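Long-range contacts in thioredoxin (Bacillus cereus, PDB 3ZIT), which probably transfers electrons in thiol-disulfide exchange, as a small thioredoxin-fold protein of the glutaredoxin and NrdH type: residues E5-P10 with E30-K35; P10-C15 with S52-V57. The protein carries 1 engineered substitution. One frame throughout, in Å; residues are numbered along the deposited sequence.

Interaction 1. Residues E5-P10 with E30-K35. Engineered in segment 5-10: Ala8 (natural residue Thr).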
# COMPACT_ATOMS: atom_id res chain seq x y z
N GLU B 5 -1.61 16.73 -1.95
CA GLU B 5 -0.26 16.85 -1.44
C GLU B 5 0.10 15.62 -0.65
O GLU B 5 -0.69 15.21 0.22
CB GLU B 5 -0.06 18.07 -0.54
CG GLU B 5 -0.33 19.39 -1.24
CD GLU B 5 -0.15 20.60 -0.26
OE1 GLU B 5 -0.14 20.43 0.96
OE2 GLU B 5 -0.25 21.73 -0.69
N VAL B 6 1.26 15.07 -0.87
CA VAL B 6 1.79 13.93 -0.11
C VAL B 6 3.02 14.36 0.64
O VAL B 6 3.99 14.79 0.02
CB VAL B 6 2.09 12.76 -1.04
CG1 VAL B 6 2.70 11.61 -0.26
CG2 VAL B 6 0.85 12.35 -1.79
N TYR B 7 3.00 14.22 1.96
CA TYR B 7 4.14 14.50 2.81
C TYR B 7 4.80 13.18 3.20
O TYR B 7 4.14 12.30 3.77
CB TYR B 7 3.72 15.29 4.06
CG TYR B 7 3.23 16.69 3.68
CD1 TYR B 7 1.97 16.90 3.22
CD2 TYR B 7 4.12 17.75 3.66
CE1 TYR B 7 1.57 18.13 2.69
CE2 TYR B 7 3.75 18.99 3.16
CZ TYR B 7 2.51 19.18 2.66
OH TYR B 7 2.18 20.41 2.13
N ALA B 8 6.10 13.08 2.90
CA ALA B 8 6.83 11.84 3.07
C ALA B 8 8.23 12.15 3.62
O ALA B 8 8.58 13.31 3.79
CB ALA B 8 6.96 11.09 1.74
N GLN B 9 8.99 11.13 3.87
CA GLN B 9 10.40 11.26 4.26
C GLN B 9 11.08 9.95 3.88
O GLN B 9 10.40 8.94 3.61
CB GLN B 9 10.60 11.68 5.66
CG GLN B 9 10.15 10.61 6.63
CD GLN B 9 10.44 10.98 8.15
OE1 GLN B 9 10.56 12.10 8.58
NE2 GLN B 9 10.50 9.97 8.95
N PRO B 10 12.42 9.95 3.91
CA PRO B 10 13.17 8.70 3.64
C PRO B 10 12.95 7.68 4.79
O PRO B 10 12.52 8.02 5.93
CB PRO B 10 14.64 9.13 3.73
CG PRO B 10 14.59 10.58 3.48
CD PRO B 10 13.33 11.09 4.07
N GLU B 30 1.31 15.91 -5.81
CA GLU B 30 2.64 16.53 -5.60
C GLU B 30 3.16 16.04 -4.28
O GLU B 30 2.40 15.98 -3.30
CB GLU B 30 2.54 18.03 -5.61
CG GLU B 30 2.03 18.57 -6.94
CD GLU B 30 2.39 20.01 -7.15
OE1 GLU B 30 3.28 20.57 -6.41
OE2 GLU B 30 1.86 20.58 -8.12
N GLU B 31 4.44 15.71 -4.21
CA GLU B 31 5.01 15.23 -3.00
C GLU B 31 6.01 16.16 -2.41
O GLU B 31 6.64 17.02 -3.12
CB GLU B 31 5.65 13.87 -3.12
CG GLU B 31 6.94 13.89 -3.90
CD GLU B 31 7.30 12.51 -4.12
OE1 GLU B 31 7.84 11.85 -3.16
OE2 GLU B 31 6.82 11.89 -5.04
N PHE B 32 6.29 16.04 -1.10
CA PHE B 32 7.24 16.80 -0.38
C PHE B 32 7.97 15.89 0.58
O PHE B 32 7.36 15.01 1.16
CB PHE B 32 6.62 17.91 0.43
CG PHE B 32 5.79 18.81 -0.40
CD1 PHE B 32 6.39 19.86 -1.10
CD2 PHE B 32 4.45 18.58 -0.60
CE1 PHE B 32 5.61 20.66 -1.93
CE2 PHE B 32 3.65 19.37 -1.42
CZ PHE B 32 4.27 20.41 -2.13
N ASP B 33 9.28 16.13 0.76
CA ASP B 33 10.14 15.39 1.70
C ASP B 33 10.38 16.28 2.88
O ASP B 33 11.04 17.28 2.76
CB ASP B 33 11.40 14.99 0.98
CG ASP B 33 12.36 14.19 1.86
OD1 ASP B 33 12.50 14.48 3.01
OD2 ASP B 33 13.04 13.27 1.27
N VAL B 34 9.78 15.93 4.03
CA VAL B 34 9.85 16.77 5.20
C VAL B 34 11.18 16.76 5.89
O VAL B 34 11.39 17.53 6.81
CB VAL B 34 8.66 16.51 6.15
CG1 VAL B 34 7.35 16.74 5.48
CG2 VAL B 34 8.73 15.13 6.81
N LYS B 35 12.09 15.84 5.53
CA LYS B 35 13.46 15.93 6.06
C LYS B 35 14.23 16.97 5.26
O LYS B 35 15.03 17.70 5.81
CB LYS B 35 14.13 14.56 5.99
CG LYS B 35 13.69 13.57 7.04
CD LYS B 35 14.31 13.92 8.37
CE LYS B 35 14.00 12.77 9.37
NZ LYS B 35 12.66 12.97 10.02
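The parallel pair of a beta-alpha-beta unit joins Glu5-Pro10 to Glu30-Lys35: strands 5-8 and 30-33 run side by side at 23°, and helix 13-24 makes the crossover between them. The backbone ladder alternates in the parallel manner. Val6 N donates to Glu30 O (2.8 Å) and Val6 O receives Phe32 N; Ala8 N then reaches Phe32 O, and Ala8 O takes Val34 N (2.9 Å) just past the strand.

On one face Tyr7 and Phe32 point the same way, their rings tilted by 21° but slid so far apart that they barely overlap. Phe32 CD2 lies over a face of Tyr7, 3.8 Å from CZ, while Val34 CG1 sits at the tyrosine edge. Apolar bulk suits this layer, and the phenol also brings a hydroxyl: Tyr7 OH donates to Glu5 OE1 (2.6 Å) from above the carboxylate plane. Glu5 CG meets the Phe32 edge.

Beyond the strands, the Lys35 chain, bent at chi2 and chi4, brings NZ over to hydrogen-bond Gln9 OE1 at 2.7 Å, from above the amide plane. Asp33 OD1 accepts Lys35 N in an Asx turn; the Asp33 carboxylate, paired through OD2 with Lys36, also packs on Pro10 CD.

Helix 38-47 packs on the Tyr7-Phe32 face, with Arg43 bonding Tyr7 OH; helix 13-24 lies against Val6 and the engineered Ala8, and strand 55-58 flanks strand 4-8.

Interaction 2. Residues P10-C15 with S52-V57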
# COMPACT_ATOMS: atom_id res chain seq x y z
N PRO B 10 12.42 9.95 3.91
CA PRO B 10 13.17 8.70 3.64
C PRO B 10 12.95 7.68 4.79
O PRO B 10 12.52 8.02 5.93
CB PRO B 10 14.64 9.13 3.73
CG PRO B 10 14.59 10.58 3.48
CD PRO B 10 13.33 11.09 4.07
N ASP B 11 13.23 6.44 4.49
CA ASP B 11 13.16 5.34 5.40
C ASP B 11 11.78 5.30 6.00
O ASP B 11 11.60 5.19 7.22
CB ASP B 11 14.19 5.43 6.49
CG ASP B 11 14.41 4.05 7.16
OD1 ASP B 11 13.87 2.99 6.70
OD2 ASP B 11 15.10 4.08 8.19
N CYS B 12 10.76 5.29 5.14
CA CYS B 12 9.41 5.39 5.57
C CYS B 12 8.63 4.46 4.64
O CYS B 12 8.02 4.84 3.66
CB CYS B 12 8.92 6.83 5.46
SG CYS B 12 7.14 6.99 5.94
N PRO B 13 8.67 3.17 4.96
CA PRO B 13 7.93 2.22 4.09
C PRO B 13 6.43 2.55 3.94
O PRO B 13 5.89 2.42 2.83
CB PRO B 13 8.15 0.84 4.72
CG PRO B 13 9.49 0.97 5.33
CD PRO B 13 9.51 2.44 5.88
N PRO B 14 5.73 3.04 5.00
CA PRO B 14 4.32 3.37 4.78
C PRO B 14 4.15 4.49 3.76
O PRO B 14 3.19 4.52 3.01
CB PRO B 14 3.84 3.79 6.19
CG PRO B 14 4.82 3.01 7.12
CD PRO B 14 6.08 3.10 6.44
N CYS B 15 5.12 5.44 3.73
CA CYS B 15 5.09 6.47 2.70
C CYS B 15 5.25 5.92 1.30
O CYS B 15 4.56 6.34 0.38
CB CYS B 15 6.30 7.43 2.89
SG CYS B 15 6.38 8.37 4.46
N SER B 52 3.48 12.98 11.79
CA SER B 52 4.23 11.92 11.14
C SER B 52 3.85 11.84 9.67
O SER B 52 2.88 12.41 9.21
CB SER B 52 3.96 10.59 11.86
OG SER B 52 2.65 10.13 11.58
N THR B 53 4.68 11.07 8.94
CA THR B 53 4.41 10.73 7.55
C THR B 53 4.10 9.30 7.46
O THR B 53 4.52 8.48 8.28
CB THR B 53 5.62 11.12 6.68
OG1 THR B 53 6.78 10.43 7.18
CG2 THR B 53 5.87 12.62 6.71
N PRO B 54 3.37 8.86 6.42
CA PRO B 54 2.77 9.74 5.37
C PRO B 54 1.61 10.54 5.98
O PRO B 54 0.91 10.10 6.87
CB PRO B 54 2.21 8.73 4.36
CG PRO B 54 1.94 7.49 5.19
CD PRO B 54 3.01 7.45 6.25
N THR B 55 1.43 11.73 5.36
CA THR B 55 0.22 12.52 5.55
C THR B 55 -0.17 12.98 4.15
O THR B 55 0.72 13.43 3.40
CB THR B 55 0.45 13.70 6.49
OG1 THR B 55 0.58 13.15 7.83
CG2 THR B 55 -0.78 14.59 6.56
N VAL B 56 -1.44 12.87 3.79
CA VAL B 56 -1.90 13.28 2.49
C VAL B 56 -2.97 14.34 2.74
O VAL B 56 -3.81 14.18 3.62
CB VAL B 56 -2.46 12.11 1.70
CG1 VAL B 56 -2.88 12.53 0.29
CG2 VAL B 56 -1.42 10.99 1.58
N VAL B 57 -2.95 15.42 1.92
CA VAL B 57 -3.94 16.49 2.00
C VAL B 57 -4.69 16.46 0.68
O VAL B 57 -4.09 16.58 -0.38
CB VAL B 57 -3.30 17.84 2.31
CG1 VAL B 57 -4.41 18.85 2.51
CG2 VAL B 57 -2.45 17.72 3.55
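Thr53 and Pro54 meet the disulfide of Cys12 and Cys15 by packing alone, with no hydrogen bond between the two segments. Cys15 SG lies 3.4 Å from Thr53 OG1, and Cys12 SG is 3.7 Å from the same oxygen. In Thr53, chi1 of 58° sets OG1 between the backbone N and the carbonyl carbon, where its flank lies against both sulfurs. The Pro54 ring packs alongside: its CD is 3.8 Å from Pro14 CB and 3.9 Å from Cys15 SG.

Outside this shell, Cys12 occupies the N-cap of helix 13-24, and Pro13 and Pro14 suit a first turn, where their missing N-H groups cost little bonding. The peptide before Pro54 is cis, a geometry proline tolerates better than other residues, and strand 55-58 starts at the next residue. There Thr55 OG1 donates to Ser52 O at 2.8 Å and also bonds Ser50 OG, while Val18 of the helix backs Pro54. Ala8, an engineered residue, touches Cys15, and His24 of the second subunit packs on Pro13 and Pro14.

A CxxC disulfide at a helix start, faced by a cis-proline loop, is characteristic of redox-active members of the thioredoxin superfamily, consistent with this being the redox site here.

From the N terminus, the chain passes along strand 4-8 into the loop at Pro10, where the first segments overlap, then enters helix 13-24 through the CxxC motif. Interaction 1 closes the first loop when strand 30-33 returns parallel to strand 4-8. Interaction 2 closes a longer one, spanning that strand and helix 38-47, when residues 52-57 come back to the start of helix 13-24. The segments alternate along the chain, so the two loops cross. They also meet directly: Tyr7 N lies 2.8 Å from Thr55 O, probably a hydrogen bond. Interaction 1 joins two strands of the sheet, and interaction 2 sets the CxxC turn, the probable redox site, against the loop leading into a third.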